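Local atomic coordinates of 2-dehydropantoate 2-reductase (Enterococcus faecium, PDB entry 3WFI), a protein that acts as an NAD-dependent D-mandelate dehydrogenase of the ketopantoate reductase family, interconverting 2-keto acids and the corresponding D-2-hydroxy acids. Residues 181-186 against 232-237; 215-219 against 242-246. One frame throughout, in Å; residues are numbered along the deposited sequence.

Contact 1 of 2, residues 181-186 against 232-237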
loop_
_atom_site.group_PDB
_atom_site.type_symbol
_atom_site.label_atom_id
_atom_site.label_comp_id
_atom_site.label_asym_id
_atom_site.label_seq_id
_atom_site.Cartn_x
_atom_site.Cartn_y
_atom_site.Cartn_z
ATOM N N HIS B 181 5.078 -21.777 -18.528
ATOM C CA HIS B 181 4.662 -21.538 -17.148
ATOM C C HIS B 181 5.554 -20.437 -16.561
ATOM O O HIS B 181 5.080 -19.490 -15.926
ATOM C CB HIS B 181 4.800 -22.826 -16.343
ATOM C CG HIS B 181 3.997 -22.858 -15.083
ATOM N ND1 HIS B 181 3.303 -21.770 -14.594
ATOM C CD2 HIS B 181 3.798 -23.863 -14.199
ATOM C CE1 HIS B 181 2.701 -22.111 -13.468
ATOM N NE2 HIS B 181 2.994 -23.373 -13.201
ATOM N N TYR B 182 6.856 -20.569 -16.806
ATOM C CA TYR B 182 7.837 -19.585 -16.381
ATOM C C TYR B 182 7.520 -18.230 -16.970
ATOM O O TYR B 182 7.508 -17.241 -16.243
ATOM C CB TYR B 182 9.238 -19.999 -16.817
ATOM C CG TYR B 182 10.354 -19.078 -16.331
ATOM C CD1 TYR B 182 11.155 -19.429 -15.258
ATOM C CD2 TYR B 182 10.610 -17.863 -16.969
ATOM C CE1 TYR B 182 12.186 -18.610 -14.837
ATOM C CE2 TYR B 182 11.633 -17.019 -16.551
ATOM C CZ TYR B 182 12.421 -17.401 -15.479
ATOM O OH TYR B 182 13.424 -16.567 -15.045
ATOM N N SER B 183 7.247 -18.182 -18.277
ATOM C CA SER B 183 7.069 -16.906 -18.957
ATOM C C SER B 183 5.772 -16.231 -18.518
ATOM O O SER B 183 5.697 -15.000 -18.458
ATOM C CB SER B 183 7.149 -17.046 -20.492
ATOM O OG SER B 183 5.866 -17.006 -21.066
ATOM N N ILE B 184 4.769 -17.036 -18.162
ATOM C CA ILE B 184 3.512 -16.526 -17.625
ATOM C C ILE B 184 3.749 -15.897 -16.222
ATOM O O ILE B 184 3.177 -14.850 -15.891
ATOM C CB ILE B 184 2.416 -17.639 -17.518
ATOM C CG1 ILE B 184 1.968 -18.233 -18.861
ATOM C CG2 ILE B 184 1.192 -17.154 -16.736
ATOM C CD1 ILE B 184 2.529 -17.671 -20.142
ATOM N N TYR B 185 4.575 -16.536 -15.393
ATOM C CA TYR B 185 4.930 -15.954 -14.083
ATOM C C TYR B 185 5.724 -14.669 -14.250
ATOM O O TYR B 185 5.452 -13.694 -13.574
ATOM C CB TYR B 185 5.681 -16.949 -13.197
ATOM C CG TYR B 185 4.832 -17.585 -12.099
ATOM C CD1 TYR B 185 4.433 -18.915 -12.174
ATOM C CD2 TYR B 185 4.468 -16.855 -10.951
ATOM C CE1 TYR B 185 3.672 -19.491 -11.148
ATOM C CE2 TYR B 185 3.711 -17.417 -9.926
ATOM C CZ TYR B 185 3.319 -18.727 -10.015
ATOM O OH TYR B 185 2.571 -19.224 -8.965
ATOM N N ARG B 186 6.663 -14.657 -15.193
ATOM C CA ARG B 186 7.478 -13.465 -15.460
ATOM C C ARG B 186 6.618 -12.295 -15.921
ATOM O O ARG B 186 6.765 -11.168 -15.443
ATOM C CB ARG B 186 8.536 -13.791 -16.525
ATOM C CG ARG B 186 9.442 -12.637 -16.938
ATOM C CD ARG B 186 10.658 -13.225 -17.647
ATOM N NE ARG B 186 11.572 -12.253 -18.236
ATOM C CZ ARG B 186 11.407 -11.668 -19.419
ATOM N NH1 ARG B 186 10.309 -11.880 -20.141
ATOM N NH2 ARG B 186 12.343 -10.834 -19.869
ATOM N N GLU B 232 5.466 -24.114 -6.663
ATOM C CA GLU B 232 4.935 -24.776 -7.859
ATOM C C GLU B 232 6.050 -25.217 -8.842
ATOM O O GLU B 232 5.793 -25.421 -10.020
ATOM C CB GLU B 232 3.919 -23.855 -8.534
ATOM C CG GLU B 232 2.785 -23.488 -7.582
ATOM C CD GLU B 232 1.852 -22.422 -8.086
ATOM O OE1 GLU B 232 2.187 -21.720 -9.067
ATOM O OE2 GLU B 232 0.768 -22.276 -7.472
ATOM N N LYS B 233 7.273 -25.376 -8.326
ATOM C CA LYS B 233 8.409 -25.924 -9.069
ATOM C C LYS B 233 8.845 -25.030 -10.212
ATOM O O LYS B 233 9.398 -25.515 -11.197
ATOM C CB LYS B 233 8.108 -27.334 -9.608
ATOM C CG LYS B 233 7.473 -28.282 -8.601
ATOM C CD LYS B 233 8.344 -28.456 -7.372
ATOM C CE LYS B 233 7.733 -29.450 -6.383
ATOM N NZ LYS B 233 8.302 -29.228 -5.027
ATOM N N ILE B 234 8.614 -23.730 -10.070
ATOM C CA ILE B 234 9.060 -22.763 -11.051
ATOM C C ILE B 234 10.061 -21.830 -10.370
ATOM O O ILE B 234 9.713 -21.120 -9.430
ATOM C CB ILE B 234 7.883 -21.926 -11.581
ATOM C CG1 ILE B 234 6.872 -22.817 -12.353
ATOM C CG2 ILE B 234 8.429 -20.786 -12.443
ATOM C CD1 ILE B 234 7.257 -23.112 -13.792
ATOM N N GLU B 235 11.294 -21.829 -10.848
ATOM C CA GLU B 235 12.361 -21.085 -10.206
ATOM C C GLU B 235 12.708 -19.846 -11.015
ATOM O O GLU B 235 13.493 -19.898 -11.952
ATOM C CB GLU B 235 13.549 -22.019 -9.995
ATOM C CG GLU B 235 14.646 -21.422 -9.144
ATOM C CD GLU B 235 15.823 -22.373 -8.919
ATOM O OE1 GLU B 235 15.772 -23.537 -9.384
ATOM O OE2 GLU B 235 16.793 -21.957 -8.254
ATOM N N LEU B 236 12.087 -18.721 -10.661
ATOM C CA LEU B 236 12.318 -17.463 -11.375
ATOM C C LEU B 236 13.717 -16.924 -11.133
ATOM O O LEU B 236 14.235 -17.002 -10.032
ATOM C CB LEU B 236 11.297 -16.397 -10.961
ATOM C CG LEU B 236 9.821 -16.697 -11.257
ATOM C CD1 LEU B 236 8.944 -15.566 -10.751
ATOM C CD2 LEU B 236 9.611 -16.920 -12.740
ATOM N N ASP B 237 14.331 -16.395 -12.183
ATOM C CA ASP B 237 15.550 -15.594 -12.058
ATOM C C ASP B 237 15.126 -14.220 -11.562
ATOM O O ASP B 237 14.793 -13.335 -12.348
ATOM C CB ASP B 237 16.246 -15.523 -13.428
ATOM C CG ASP B 237 17.577 -14.778 -13.394
ATOM O OD1 ASP B 237 17.804 -13.914 -12.526
ATOM O OD2 ASP B 237 18.402 -15.050 -14.273
#
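Y182 and Y185, one turn apart along helix 180-191, reach with their hydroxyls to the two ends of the 232-237 connection, while I234 and L236 fill the space between. With CG anti to the backbone N (chi1 -176°), the Y182 ring leaves the helix along the loop, and its OH takes the backbone N-H of D237 in a nearly straight bond (N to OH 3.0 Å, 169° at the hydrogen). L236 CD2 lies over one face of that ring, 3.9 Å from the centroid and offset toward the rim, a CH-pi contact. The carbonyl O of E235 meets the ring edge in plane, 3.4 Å from Y182 CE1. The same L236 methyl also rests against Y185 CB at 4.0 Å, so one methyl touches both tyrosines. I234 points at the helix: CG1 sits over a face of the H181 imidazole, 3.9 Å from its centroid, and CG2 approaches CD1 of Y182 at 4.1 Å. The Y185 side chain, turned away from the staggered positions (chi1 -103°), extends to E232. Its OH donates to E232 OE1 over a short 2.5 Å, meeting the oxygen from above the carboxylate plane. OE2 forms a salt bridge with K284 and a hydrogen bond with Y288, both of helix 278-288, so the carboxylate is held through both oxygens; the lysine probably stabilises its negative charge. D237 is the N-cap of helix 238-246, its OD1 accepting from the N of E240. The contact therefore fixes the connection at both ends: a buried tyrosine is anchored to the carboxylate just after helix 214-231, which closes in a Schellman motif at K233, and a second tyrosine satisfies the N-H of the residue that caps the next helix, with apolar side chains sealing the middle.

Contact 2 of 2, residues 215-219 against 242-246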
loop_
_atom_site.group_PDB
_atom_site.type_symbol
_atom_site.label_atom_id
_atom_site.label_comp_id
_atom_site.label_asym_id
_atom_site.label_seq_id
_atom_site.Cartn_x
_atom_site.Cartn_y
_atom_site.Cartn_z
ATOM N N HIS B 215 12.221 0.775 -6.900
ATOM C CA HIS B 215 13.007 -0.447 -6.994
ATOM C C HIS B 215 12.705 -1.379 -5.823
ATOM O O HIS B 215 12.481 -2.563 -6.013
ATOM C CB HIS B 215 14.510 -0.157 -7.076
ATOM C CG HIS B 215 15.346 -1.391 -6.969
ATOM N ND1 HIS B 215 15.452 -2.300 -7.999
ATOM C CD2 HIS B 215 16.090 -1.884 -5.953
ATOM C CE1 HIS B 215 16.224 -3.303 -7.619
ATOM N NE2 HIS B 215 16.617 -3.079 -6.380
ATOM N N LYS B 216 12.679 -0.821 -4.614
ATOM C CA LYS B 216 12.379 -1.602 -3.442
ATOM C C LYS B 216 10.982 -2.233 -3.543
ATOM O O LYS B 216 10.794 -3.401 -3.202
ATOM C CB LYS B 216 12.508 -0.760 -2.181
ATOM C CG LYS B 216 11.969 -1.428 -0.921
ATOM C CD LYS B 216 12.757 -2.687 -0.553
ATOM C CE LYS B 216 12.465 -3.142 0.875
ATOM N NZ LYS B 216 11.019 -3.362 1.096
ATOM N N MET B 217 10.007 -1.466 -3.991
ATOM C CA MET B 217 8.624 -1.972 -4.033
ATOM C C MET B 217 8.485 -3.081 -5.084
ATOM O O MET B 217 7.871 -4.117 -4.836
ATOM C CB MET B 217 7.654 -0.828 -4.305
ATOM C CG MET B 217 7.569 0.151 -3.141
ATOM S SD MET B 217 6.316 1.442 -3.338
ATOM C CE MET B 217 7.032 2.398 -4.691
ATOM N N VAL B 218 9.083 -2.855 -6.245
ATOM C CA VAL B 218 9.099 -3.852 -7.310
ATOM C C VAL B 218 9.822 -5.123 -6.830
ATOM O O VAL B 218 9.300 -6.218 -6.982
ATOM C CB VAL B 218 9.733 -3.286 -8.615
ATOM C CG1 VAL B 218 10.018 -4.397 -9.631
ATOM C CG2 VAL B 218 8.817 -2.231 -9.226
ATOM N N ALA B 219 11.006 -4.965 -6.240
ATOM C CA ALA B 219 11.803 -6.105 -5.805
ATOM C C ALA B 219 11.078 -6.939 -4.778
ATOM O O ALA B 219 11.115 -8.179 -4.833
ATOM C CB ALA B 219 13.143 -5.653 -5.252
ATOM N N ILE B 242 13.077 -8.726 -12.094
ATOM C CA ILE B 242 13.066 -7.360 -11.596
ATOM C C ILE B 242 13.500 -6.383 -12.699
ATOM O O ILE B 242 12.831 -5.374 -12.946
ATOM C CB ILE B 242 13.966 -7.195 -10.349
ATOM C CG1 ILE B 242 13.345 -7.925 -9.157
ATOM C CG2 ILE B 242 14.143 -5.722 -10.003
ATOM C CD1 ILE B 242 14.294 -8.189 -8.001
ATOM N N ALA B 243 14.614 -6.680 -13.360
ATOM C CA ALA B 243 15.097 -5.823 -14.465
ATOM C C ALA B 243 14.043 -5.714 -15.570
ATOM O O ALA B 243 13.819 -4.636 -16.134
ATOM C CB ALA B 243 16.407 -6.355 -15.029
ATOM N N HIS B 244 13.366 -6.822 -15.843
ATOM C CA HIS B 244 12.309 -6.837 -16.865
ATOM C C HIS B 244 11.122 -5.937 -16.489
ATOM O O HIS B 244 10.600 -5.192 -17.324
ATOM C CB HIS B 244 11.841 -8.272 -17.110
ATOM C CG HIS B 244 10.758 -8.385 -18.138
ATOM N ND1 HIS B 244 10.917 -7.942 -19.431
ATOM C CD2 HIS B 244 9.508 -8.903 -18.070
ATOM C CE1 HIS B 244 9.808 -8.170 -20.117
ATOM N NE2 HIS B 244 8.933 -8.739 -19.310
ATOM N N CYS B 245 10.686 -6.012 -15.231
ATOM C CA CYS B 245 9.686 -5.079 -14.716
ATOM C C CYS B 245 10.147 -3.624 -14.886
ATOM O O CYS B 245 9.375 -2.769 -15.340
ATOM C CB CYS B 245 9.414 -5.359 -13.233
ATOM S SG CYS B 245 8.579 -6.925 -12.920
ATOM N N GLU B 246 11.402 -3.362 -14.515
ATOM C CA GLU B 246 11.944 -2.008 -14.517
ATOM C C GLU B 246 12.234 -1.441 -15.909
ATOM O O GLU B 246 12.343 -0.220 -16.072
ATOM C CB GLU B 246 13.174 -1.931 -13.603
ATOM C CG GLU B 246 12.789 -2.164 -12.142
ATOM C CD GLU B 246 13.941 -2.033 -11.179
ATOM O OE1 GLU B 246 15.103 -1.981 -11.609
ATOM O OE2 GLU B 246 13.681 -2.014 -9.966
#
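Two successive helices of the all-helical C-terminal region, 214-231 and 238-246, meet where H215, V218 and A219 face I242, C245 and E246; the axes of segments 215-219 and 242-246 approach to 10.1 Å, with 126° between their N-to-C directions. The polar end of the interface is a histidine-carboxylate pair. H215 ND1 donates to E246 OE2 at 2.7 Å, with 155° at the hydrogen; the oxygen lies close to the imidazole plane and offers its syn lone pair. The E246 chain, extended beyond CG, spans the gap to the histidine, and its carboxylate is turned 64° from the ring. Beside this bond I242 CG2 approaches H215 CE1 at 4.0 Å, the two side chains crossing at about a right angle. Deeper in, one branch of V218 carries the packing: CG1, anti to the backbone N, touches CB of C245 at 3.8 Å. At the far end I242 CD1 lies against the CB of A219 at 3.9 Å, where the CA atoms of A219 and I242 are 6.1 Å apart. T193 closes over both V218 and C245, and C245 also packs on C189 and V190 of helix 180-191. Small and branched apolar groups thus close the inner side, while the nearby carboxylate would probably favour the protonated imidazole, although H215 is exposed and solvent may weaken that effect.

Both contacts belong to the helical C-terminal region of the chain, on the same side of its centre, with their own centres about 16 Å apart. Their segments alternate in sequence, 181-186, 215-219, 232-237, 242-246: helix 214-231 starts in contact 2 and runs to the connection of contact 1, which leads into helix 238-246 and so back to contact 2. The contacts touch where R186 packs against H244, NH2 to ND1 3.3 Å; R186 also forms a salt bridge with E240. Helix 180-191 thus fastens the connection between two helices that pair directly. The R186 side chain lies about 12 Å from that of N105, an NAD-binding residue, whereas contact 2 is remote from the annotated sites.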